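PDB 5LQ6: virulence protein vsdE from Salmonella enterica, which acts as an effector cysteine hydrolase that suppresses host immune responses and contributes to bacterial virulence. Local coordinates for residues K33-A38 and C76-A81; D56-M61 and V170-Y175; Q60-V65 and Q182-W187. The protein carries 4 engineered substitutions. One frame throughout, in Å; residues are numbered along the deposited sequence. Where two conformers were deposited one is given.

Interaction 1 (K33-A38 and C76-A81); sequences KRIKDA and CVLLSA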
loop_
_atom_site.group_PDB
_atom_site.type_symbol
_atom_site.label_atom_id
_atom_site.label_comp_id
_atom_site.label_asym_id
_atom_site.label_seq_id
_atom_site.Cartn_x
_atom_site.Cartn_y
_atom_site.Cartn_z
ATOM N N LYS A 33 6.229 8.906 16.773
ATOM C CA LYS A 33 6.829 7.944 17.693
ATOM C C LYS A 33 6.348 6.515 17.484
ATOM O O LYS A 33 7.169 5.577 17.504
ATOM C CB LYS A 33 6.564 8.357 19.162
ATOM C CG LYS A 33 7.491 9.473 19.633
ATOM C CD LYS A 33 7.710 9.454 21.142
ATOM C CE LYS A 33 9.066 10.051 21.489
ATOM N NZ LYS A 33 9.254 11.405 20.882
ATOM N N ARG A 34 5.049 6.339 17.313
ATOM C CA ARG A 34 4.486 5.019 16.997
ATOM C C ARG A 34 5.080 4.471 15.702
ATOM O O ARG A 34 5.465 3.285 15.616
ATOM C CB ARG A 34 2.972 5.061 16.914
ATOM C CG ARG A 34 2.298 5.159 18.270
ATOM C CD ARG A 34 0.777 5.183 18.116
ATOM N NE ARG A 34 0.257 6.482 17.649
ATOM C CZ ARG A 34 -0.305 7.421 18.425
ATOM N NH1 ARG A 34 -0.441 7.238 19.739
ATOM N NH2 ARG A 34 -0.737 8.561 17.886
ATOM N N ILE A 35 5.233 5.346 14.705
ATOM C CA ILE A 35 5.871 4.921 13.473
ATOM C C ILE A 35 7.322 4.517 13.678
ATOM O O ILE A 35 7.761 3.454 13.186
ATOM C CB ILE A 35 5.745 5.976 12.343
ATOM C CG1 ILE A 35 4.268 6.192 11.996
ATOM C CG2 ILE A 35 6.541 5.553 11.118
ATOM C CD1 ILE A 35 3.984 7.489 11.277
ATOM N N LYS A 36 8.095 5.342 14.391
ATOM C CA LYS A 36 9.510 5.073 14.649
ATOM C C LYS A 36 9.704 3.763 15.398
ATOM O O LYS A 36 10.651 3.028 15.116
ATOM C CB LYS A 36 10.100 6.203 15.489
ATOM C CG LYS A 36 11.533 5.961 15.903
ATOM C CD LYS A 36 12.254 7.259 16.267
ATOM C CE LYS A 36 13.675 6.960 16.700
ATOM N NZ LYS A 36 14.535 6.366 15.622
ATOM N N ASP A 37 8.837 3.511 16.354
ATOM C CA ASP A 37 8.899 2.280 17.129
ATOM C C ASP A 37 8.654 1.035 16.266
ATOM O O ASP A 37 9.275 -0.021 16.479
ATOM C CB ASP A 37 7.883 2.325 18.277
ATOM C CG ASP A 37 8.294 3.316 19.396
ATOM O OD1 ASP A 37 9.505 3.640 19.532
ATOM O OD2 ASP A 37 7.365 3.791 20.097
ATOM N N ALA A 38 7.714 1.161 15.327
ATOM C CA ALA A 38 7.312 0.021 14.517
ATOM C C ALA A 38 8.242 -0.227 13.350
ATOM O O ALA A 38 8.383 -1.346 12.898
ATOM C CB ALA A 38 5.904 0.194 14.018
ATOM N N CYS A 76 -2.390 -1.061 9.068
ATOM C CA CYS A 76 -2.503 -1.260 7.619
ATOM C C CYS A 76 -1.952 -0.095 6.802
ATOM O O CYS A 76 -1.411 -0.298 5.687
ATOM C CB CYS A 76 -3.931 -1.507 7.212
ATOM S SG CYS A 76 -5.101 -0.182 7.489
ATOM N N VAL A 77 -2.014 1.124 7.334
ATOM C CA VAL A 77 -1.492 2.293 6.611
ATOM C C VAL A 77 0.030 2.189 6.559
ATOM O O VAL A 77 0.663 2.376 5.512
ATOM C CB VAL A 77 -1.930 3.584 7.254
ATOM C CG1 VAL A 77 -1.238 4.775 6.612
ATOM C CG2 VAL A 77 -3.435 3.695 7.190
ATOM N N LEU A 78 0.645 1.841 7.690
ATOM C CA LEU A 78 2.090 1.680 7.669
ATOM C C LEU A 78 2.565 0.518 6.831
ATOM O O LEU A 78 3.514 0.642 6.029
ATOM C CB LEU A 78 2.644 1.551 9.123
ATOM C CG LEU A 78 4.171 1.487 9.249
ATOM C CD1 LEU A 78 4.929 2.660 8.633
ATOM C CD2 LEU A 78 4.524 1.339 10.717
ATOM N N LEU A 79 1.881 -0.614 6.992
ATOM C CA LEU A 79 2.228 -1.808 6.223
ATOM C C LEU A 79 2.180 -1.564 4.727
ATOM O O LEU A 79 3.052 -1.951 3.976
ATOM C CB LEU A 79 1.347 -2.986 6.581
ATOM C CG LEU A 79 1.515 -3.613 7.975
ATOM C CD1 LEU A 79 0.408 -4.566 8.215
ATOM C CD2 LEU A 79 2.878 -4.290 7.987
ATOM N N SER A 80 1.093 -0.933 4.286
ATOM C CA SER A 80 0.914 -0.721 2.858
ATOM C C SER A 80 1.936 0.223 2.279
ATOM O O SER A 80 2.367 0.076 1.148
ATOM C CB SER A 80 -0.489 -0.218 2.582
ATOM O OG SER A 80 -1.493 -1.118 3.002
ATOM N N ALA A 81 2.333 1.243 3.063
ATOM C CA ALA A 81 3.355 2.173 2.624
ATOM C C ALA A 81 4.733 1.518 2.569
ATOM O O ALA A 81 5.483 1.701 1.603
ATOM C CB ALA A 81 3.370 3.358 3.568
#
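Leu78 reaches across from helix 76-89 to meet Ile35 and Ala38, which lie one helical turn apart on helix 29-38. The contact is apolar, and each methyl of the leucine fork has its own partner. CD1 of Leu78 touches CG2 of Ile35 at 4.1 Å, the two side chains meeting at a slant. The other branch, CD2 of Leu78, comes up against CB of Ala38 at 3.8 Å. With CG placed opposite the backbone N (chi1 -175°), the leucine stands out from its own helix and its fork straddles the two neighbours. On Ile35 it is the short CG2 branch that does the touching. Around the pair, Val111 and Ile114 of helix 108-116 also pack on Ile35, while Ser96 of strand 94-96 lies beside Ala38.

No hydrogen bond crosses between the two segments. Within helix 76-89, Cys76 O accepts from Ser80 N and, from the opposite face of its carbonyl plane, from Ser80 OG at 2.8 Å, the latter less certain because Ser80 has two conformers. OD1 of Asn75, just ahead of the helix, accepts from Leu78 N. Cys76 begins this helix and touches His165 on strand 163-172, an arrangement consistent with the cysteine and histidine of a papain-like active site. Because only methyl groups meet between the helices, the contact relies on shape and burial, without a directional bond to fix its register.

Interaction 2 (D56-M61 and V170-Y175); sequences DNLKQM and VVISEY. Engineered in segment 170-175: Ser173 (natural residue Cys).
Leu58 of helix 55-65 points its side chain at Val170 and Ile172, two residues on the same face of strand 163-172. The CB of Leu58 sets out toward the strand, and CG lies opposite the carbonyl carbon (chi1 -65°), which carries the fork over to the sheet. Here the branches divide. Of the two strand residues, CD2 meets the valine, 4.0 Å from Val170 CG2 and 4.1 Å from Val170 CG1. CD1, which continues the extended chain (chi2 177°), drops between the two strand residues. On one side it meets the branch point of the valine, with Leu58 CD1 3.9 Å from Val170 CB; on the other it faces the isoleucine tip to tip, Leu58 CD1 lying 3.6 Å from Ile172 CD1, a contact that is less certain because Ile172 has two conformers.

This is helix-on-sheet packing of the kind expected in the papain-like fold, to which membership of the CA peptidase clan points. The strand alternates: Val170 and Ile172 turn toward helix 55-65, whereas Val171 turns away and packs on Ile136 and Tyr140 of helix 129-143, so this part of the antiparallel sheet is covered on both faces. The leucine also rests on Ile184 of the adjoining strand 180-184, which is paired to this one through backbone bonds of Val170 with Gln182 and of Ile172 with Tyr180.

Beyond Ile172 the chain leaves the strand and enters the loop that joins it to strand 180-184. There Glu174 divides its carboxylate: OE1 forms a salt bridge with NZ of Lys177, and OE2 is hydrogen-bonded to OH of Tyr180.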
loop_
_atom_site.group_PDB
_atom_site.type_symbol
_atom_site.label_atom_id
_atom_site.label_comp_id
_atom_site.label_asym_id
_atom_site.label_seq_id
_atom_site.Cartn_x
_atom_site.Cartn_y
_atom_site.Cartn_z
ATOM N N ASP A 56 4.565 -14.826 -7.070
ATOM C CA ASP A 56 5.260 -15.384 -5.944
ATOM C C ASP A 56 6.209 -14.360 -5.286
ATOM O O ASP A 56 6.351 -14.333 -4.063
ATOM C CB ASP A 56 6.097 -16.583 -6.400
ATOM C CG ASP A 56 6.802 -17.203 -5.244
ATOM O OD1 ASP A 56 6.087 -17.772 -4.403
ATOM O OD2 ASP A 56 8.045 -17.025 -5.141
ATOM N N ASN A 57 6.855 -13.530 -6.072
ATOM C CA ASN A 57 7.634 -12.415 -5.535
ATOM C C ASN A 57 6.776 -11.567 -4.617
ATOM O O ASN A 57 7.193 -11.196 -3.505
ATOM C CB ASN A 57 8.238 -11.489 -6.612
ATOM C CG ASN A 57 9.310 -12.120 -7.491
ATOM O OD1 ASN A 57 9.461 -11.698 -8.635
ATOM N ND2 ASN A 57 10.078 -13.049 -6.955
ATOM N N LEU A 58 5.602 -11.197 -5.112
ATOM C CA LEU A 58 4.716 -10.365 -4.303
ATOM C C LEU A 58 4.292 -11.014 -2.999
ATOM O O LEU A 58 4.128 -10.348 -1.998
ATOM C CB LEU A 58 3.453 -9.956 -5.099
ATOM C CG LEU A 58 3.642 -9.072 -6.283
ATOM C CD1 LEU A 58 2.239 -8.895 -6.901
ATOM C CD2 LEU A 58 4.216 -7.726 -5.882
ATOM N N LYS A 59 4.060 -12.324 -3.015
ATOM C CA LYS A 59 3.732 -13.006 -1.791
ATOM C C LYS A 59 4.863 -12.856 -0.791
ATOM O O LYS A 59 4.638 -12.582 0.392
ATOM C CB LYS A 59 3.490 -14.512 -2.052
ATOM C CG LYS A 59 2.897 -15.248 -0.888
ATOM C CD LYS A 59 2.783 -16.744 -1.163
ATOM C CE LYS A 59 2.331 -17.042 -2.592
ATOM N NZ LYS A 59 2.216 -18.515 -2.815
ATOM N N GLN A 60 6.099 -13.086 -1.240
ATOM C CA GLN A 60 7.216 -12.991 -0.320
ATOM C C GLN A 60 7.398 -11.561 0.219
ATOM O O GLN A 60 7.696 -11.372 1.378
ATOM C CB GLN A 60 8.495 -13.479 -0.988
ATOM C CG GLN A 60 8.478 -14.884 -1.624
ATOM C CD GLN A 60 7.525 -15.920 -1.012
ATOM O OE1 GLN A 60 7.504 -16.176 0.216
ATOM N NE2 GLN A 60 6.731 -16.544 -1.875
ATOM N N MET A 61 7.174 -10.580 -0.641
ATOM C CA MET A 61 7.276 -9.167 -0.229
ATOM C C MET A 61 6.201 -8.795 0.783
ATOM O O MET A 61 6.451 -8.077 1.759
ATOM C CB MET A 61 7.210 -8.259 -1.463
ATOM C CG MET A 61 8.419 -8.442 -2.343
ATOM S SD MET A 61 8.571 -7.316 -3.716
ATOM C CE MET A 61 9.348 -5.920 -2.868
ATOM N N VAL A 170 -0.816 -4.418 -7.464
ATOM C CA VAL A 170 0.266 -4.462 -8.419
ATOM C C VAL A 170 -0.195 -5.163 -9.675
ATOM O O VAL A 170 -0.839 -6.201 -9.613
ATOM C CB VAL A 170 1.506 -5.157 -7.853
ATOM C CG1 VAL A 170 2.649 -5.297 -8.852
ATOM C CG2 VAL A 170 2.060 -4.427 -6.622
ATOM N N VAL A 171 0.157 -4.598 -10.809
ATOM C CA VAL A 171 -0.108 -5.251 -12.118
ATOM C C VAL A 171 0.975 -6.268 -12.395
ATOM O O VAL A 171 2.189 -5.960 -12.349
ATOM C CB VAL A 171 -0.171 -4.199 -13.244
ATOM C CG1 VAL A 171 -0.374 -4.875 -14.591
ATOM C CG2 VAL A 171 -1.237 -3.162 -12.986
ATOM N N ILE A 172 0.536 -7.489 -12.629
ATOM C CA ILE A 172 1.411 -8.629 -12.915
ATOM C C ILE A 172 1.303 -8.956 -14.391
ATOM O O ILE A 172 0.204 -9.130 -14.892
ATOM C CB ILE A 172 1.052 -9.874 -12.084
ATOM C CG1 ILE A 172 1.098 -9.542 -10.588
ATOM C CG2 ILE A 172 1.992 -11.039 -12.450
ATOM C CD1 ILE A 172 0.803 -10.720 -9.679
ATOM N N SER A 173 2.473 -9.048 -15.035
ATOM C CA SER A 173 2.562 -9.421 -16.449
ATOM C C SER A 173 3.306 -10.737 -16.599
ATOM O O SER A 173 4.539 -10.771 -16.468
ATOM C CB SER A 173 3.254 -8.286 -17.208
ATOM O OG SER A 173 2.430 -7.151 -17.200
ATOM N N GLU A 174 2.559 -11.807 -16.821
ATOM C CA GLU A 174 3.068 -13.169 -17.007
ATOM C C GLU A 174 3.182 -13.427 -18.495
ATOM O O GLU A 174 2.485 -12.863 -19.298
ATOM C CB GLU A 174 2.127 -14.202 -16.339
ATOM C CG GLU A 174 2.191 -14.155 -14.799
ATOM C CD GLU A 174 1.093 -14.954 -14.071
ATOM O OE1 GLU A 174 0.277 -15.660 -14.722
ATOM O OE2 GLU A 174 1.052 -14.925 -12.784
ATOM N N TYR A 175 4.086 -14.338 -18.835
ATOM C CA TYR A 175 4.348 -14.592 -20.257
ATOM C C TYR A 175 3.108 -14.956 -21.028
ATOM O O TYR A 175 2.367 -15.878 -20.669
ATOM C CB TYR A 175 5.393 -15.721 -20.384
ATOM C CG TYR A 175 5.798 -15.937 -21.844
ATOM C CD1 TYR A 175 6.674 -15.076 -22.456
ATOM C CD2 TYR A 175 5.211 -16.948 -22.615
ATOM C CE1 TYR A 175 6.980 -15.205 -23.816
ATOM C CE2 TYR A 175 5.515 -17.094 -23.963
ATOM C CZ TYR A 175 6.426 -16.224 -24.544
ATOM O OH TYR A 175 6.746 -16.307 -25.897
#

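Interaction 3 (Q60-V65 and Q182-W187); sequences QMARYV and QFIDSW
Ala62 lays its CB over the branched side of Ile184, 3.7 Å from Ile184 CG2, and the same methyl also comes within 4.1 Å of Ser186 CB. The helix carrying it, 55-65, packs alongside strand 180-184 at the edge of the four-stranded antiparallel sheet, just where the strand gives way to a loop. In the papain-like fold that this protein's clan suggests, such a segment carries the third triad residue, Asn or Asp. Asp185 fits that place: it turns away from the helix, and its OD2 is hydrogen-bonded to NE2 of His165, consistent with a triad of Cys76, His165 and Asp185. Trp187, two residues on, meets the ring of His165 edge-to-face.

The small side chain at Ala62 lets the backbones come close, with Ala62 CA only 5.0 Å from Ser186 CA. Ser186 packs on the backbone of Ala62, its CB 3.6 Å from Ala62 O. Three residues later, Val65 also meets the serine: its CG2 touches Ser186 OG at 3.5 Å and lies about as near to Ser186 CB. The serine hydroxyl reaches the valine because OG sits between the backbone N and the carbonyl carbon (chi1 64°); the pairing with the methyl is packing, not a hydrogen bond. Leu79 of helix 76-89 packs on Ser186 as well, so the loop is held between two helices.

Ser186 O accepts from ND2 of Asn66, which follows Val65 in the chain. The one polar link between the two segments is a water, which donates to Ala62 O and Ser186 O, its oxygen standing 2.8 Å from Ala62 O and 2.8 Å from Ser186 O.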
loop_
_atom_site.group_PDB
_atom_site.type_symbol
_atom_site.label_atom_id
_atom_site.label_comp_id
_atom_site.label_asym_id
_atom_site.label_seq_id
_atom_site.Cartn_x
_atom_site.Cartn_y
_atom_site.Cartn_z
ATOM N N GLN A 60 6.099 -13.086 -1.240
ATOM C CA GLN A 60 7.216 -12.991 -0.320
ATOM C C GLN A 60 7.398 -11.561 0.219
ATOM O O GLN A 60 7.696 -11.372 1.378
ATOM C CB GLN A 60 8.495 -13.479 -0.988
ATOM C CG GLN A 60 8.478 -14.884 -1.624
ATOM C CD GLN A 60 7.525 -15.920 -1.012
ATOM O OE1 GLN A 60 7.504 -16.176 0.216
ATOM N NE2 GLN A 60 6.731 -16.544 -1.875
ATOM N N MET A 61 7.174 -10.580 -0.641
ATOM C CA MET A 61 7.276 -9.167 -0.229
ATOM C C MET A 61 6.201 -8.795 0.783
ATOM O O MET A 61 6.451 -8.077 1.759
ATOM C CB MET A 61 7.210 -8.259 -1.463
ATOM C CG MET A 61 8.419 -8.442 -2.343
ATOM S SD MET A 61 8.571 -7.316 -3.716
ATOM C CE MET A 61 9.348 -5.920 -2.868
ATOM N N ALA A 62 4.991 -9.292 0.584
ATOM C CA ALA A 62 3.901 -9.037 1.530
ATOM C C ALA A 62 4.134 -9.690 2.870
ATOM O O ALA A 62 3.833 -9.133 3.904
ATOM C CB ALA A 62 2.574 -9.497 0.966
ATOM N N ARG A 63 4.708 -10.908 2.849
ATOM C CA ARG A 63 5.066 -11.544 4.114
ATOM C C ARG A 63 6.150 -10.779 4.849
ATOM O O ARG A 63 6.101 -10.697 6.062
ATOM C CB ARG A 63 5.520 -12.982 3.880
ATOM C CG ARG A 63 4.404 -13.931 3.491
ATOM C CD ARG A 63 4.953 -15.253 3.020
ATOM N NE ARG A 63 3.894 -16.265 2.916
ATOM C CZ ARG A 63 4.052 -17.456 2.326
ATOM N NH1 ARG A 63 5.222 -17.794 1.734
ATOM N NH2 ARG A 63 3.044 -18.309 2.326
ATOM N N TYR A 64 7.121 -10.253 4.114
ATOM C CA TYR A 64 8.265 -9.533 4.689
ATOM C C TYR A 64 7.826 -8.337 5.527
ATOM O O TYR A 64 8.316 -8.117 6.638
ATOM C CB TYR A 64 9.246 -9.102 3.635
ATOM C CG TYR A 64 10.422 -8.372 4.215
ATOM C CD1 TYR A 64 11.512 -9.068 4.751
ATOM C CD2 TYR A 64 10.465 -6.984 4.266
ATOM C CE1 TYR A 64 12.565 -8.401 5.308
ATOM C CE2 TYR A 64 11.536 -6.312 4.841
ATOM C CZ TYR A 64 12.599 -7.029 5.340
ATOM O OH TYR A 64 13.687 -6.343 5.894
ATOM N N VAL A 65 6.894 -7.536 5.000
ATOM C CA VAL A 65 6.568 -6.319 5.711
ATOM C C VAL A 65 5.889 -6.488 7.026
ATOM O O VAL A 65 5.946 -5.594 7.884
ATOM C CB VAL A 65 5.750 -5.301 4.849
ATOM C CG1 VAL A 65 6.541 -4.845 3.645
ATOM C CG2 VAL A 65 4.422 -5.863 4.412
ATOM N N GLN A 182 -3.178 -7.715 -9.242
ATOM C CA GLN A 182 -3.132 -8.475 -8.027
ATOM C C GLN A 182 -3.297 -7.548 -6.829
ATOM O O GLN A 182 -2.400 -6.762 -6.534
ATOM C CB GLN A 182 -1.853 -9.264 -7.921
ATOM C CG GLN A 182 -1.731 -10.121 -6.680
ATOM C CD GLN A 182 -2.748 -11.222 -6.658
ATOM O OE1 GLN A 182 -2.723 -12.110 -7.556
ATOM N NE2 GLN A 182 -3.723 -11.148 -5.757
ATOM N N PHE A 183 -4.423 -7.666 -6.151
ATOM C CA PHE A 183 -4.567 -7.009 -4.832
ATOM C C PHE A 183 -3.735 -7.720 -3.830
ATOM O O PHE A 183 -3.626 -8.962 -3.839
ATOM C CB PHE A 183 -6.031 -6.895 -4.467
ATOM C CG PHE A 183 -6.795 -5.948 -5.360
ATOM C CD1 PHE A 183 -6.607 -4.604 -5.261
ATOM C CD2 PHE A 183 -7.704 -6.405 -6.319
ATOM C CE1 PHE A 183 -7.303 -3.685 -6.059
ATOM C CE2 PHE A 183 -8.382 -5.495 -7.109
ATOM C CZ PHE A 183 -8.185 -4.149 -6.979
ATOM N N ILE A 184 -3.140 -6.935 -2.931
ATOM C CA ILE A 184 -2.249 -7.441 -1.884
ATOM C C ILE A 184 -2.689 -6.792 -0.575
ATOM O O ILE A 184 -2.757 -5.579 -0.488
ATOM C CB ILE A 184 -0.776 -7.149 -2.133
ATOM C CG1 ILE A 184 -0.342 -7.598 -3.505
ATOM C CG2 ILE A 184 0.068 -7.767 -1.057
ATOM C CD1 ILE A 184 0.854 -6.850 -4.010
ATOM N N ASP A 185 -2.997 -7.581 0.431
ATOM C CA ASP A 185 -3.359 -7.031 1.753
ATOM C C ASP A 185 -2.438 -7.662 2.755
ATOM O O ASP A 185 -2.781 -8.715 3.333
ATOM C CB ASP A 185 -4.846 -7.195 2.067
ATOM C CG ASP A 185 -5.279 -6.417 3.264
ATOM O OD1 ASP A 185 -4.411 -6.010 4.052
ATOM O OD2 ASP A 185 -6.494 -6.166 3.395
ATOM N N SER A 186 -1.283 -7.041 3.020
ATOM C CA SER A 186 -0.285 -7.611 3.915
ATOM C C SER A 186 -0.772 -7.629 5.352
ATOM O O SER A 186 -0.251 -8.409 6.179
ATOM C CB SER A 186 1.031 -6.900 3.804
ATOM O OG SER A 186 0.926 -5.529 4.228
ATOM N N TRP A 187 -1.769 -6.824 5.668
ATOM C CA TRP A 187 -2.417 -6.833 6.998
ATOM C C TRP A 187 -3.288 -8.044 7.225
ATOM O O TRP A 187 -3.431 -8.556 8.362
ATOM C CB TRP A 187 -3.212 -5.538 7.146
ATOM C CG TRP A 187 -4.021 -5.392 8.372
ATOM C CD1 TRP A 187 -3.592 -4.846 9.536
ATOM C CD2 TRP A 187 -5.357 -5.791 8.560
ATOM N NE1 TRP A 187 -4.607 -4.890 10.463
ATOM C CE2 TRP A 187 -5.720 -5.424 9.878
ATOM C CE3 TRP A 187 -6.320 -6.358 7.734
ATOM C CZ2 TRP A 187 -7.004 -5.671 10.389
ATOM C CZ3 TRP A 187 -7.630 -6.597 8.262
ATOM C CH2 TRP A 187 -7.920 -6.273 9.573
HETATM O O HOH W 1 1.756 -10.185 5.409
#

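From the N terminus, helix 29-38 comes first, and interaction 1 closes the 37 residues that lead from it to helix 76-89. Helix 55-65 lies inside that loop. Interactions 2 and 3 both start from it, overlapping at Gln60 and Met61, and close far longer loops onto the neighbouring strands 163-172 and 180-184; both therefore cross interaction 1. Interactions 1 and 2 do not touch, their centres being 23 Å apart. Interaction 3 lies between them, meeting interaction 1 where Leu79 packs on Val65 and Trp187, and interaction 2 along the paired strands. Interaction 1 ties helix 29-38 to helix 76-89, and interactions 2 and 3 tie helix 55-65 to the sheet.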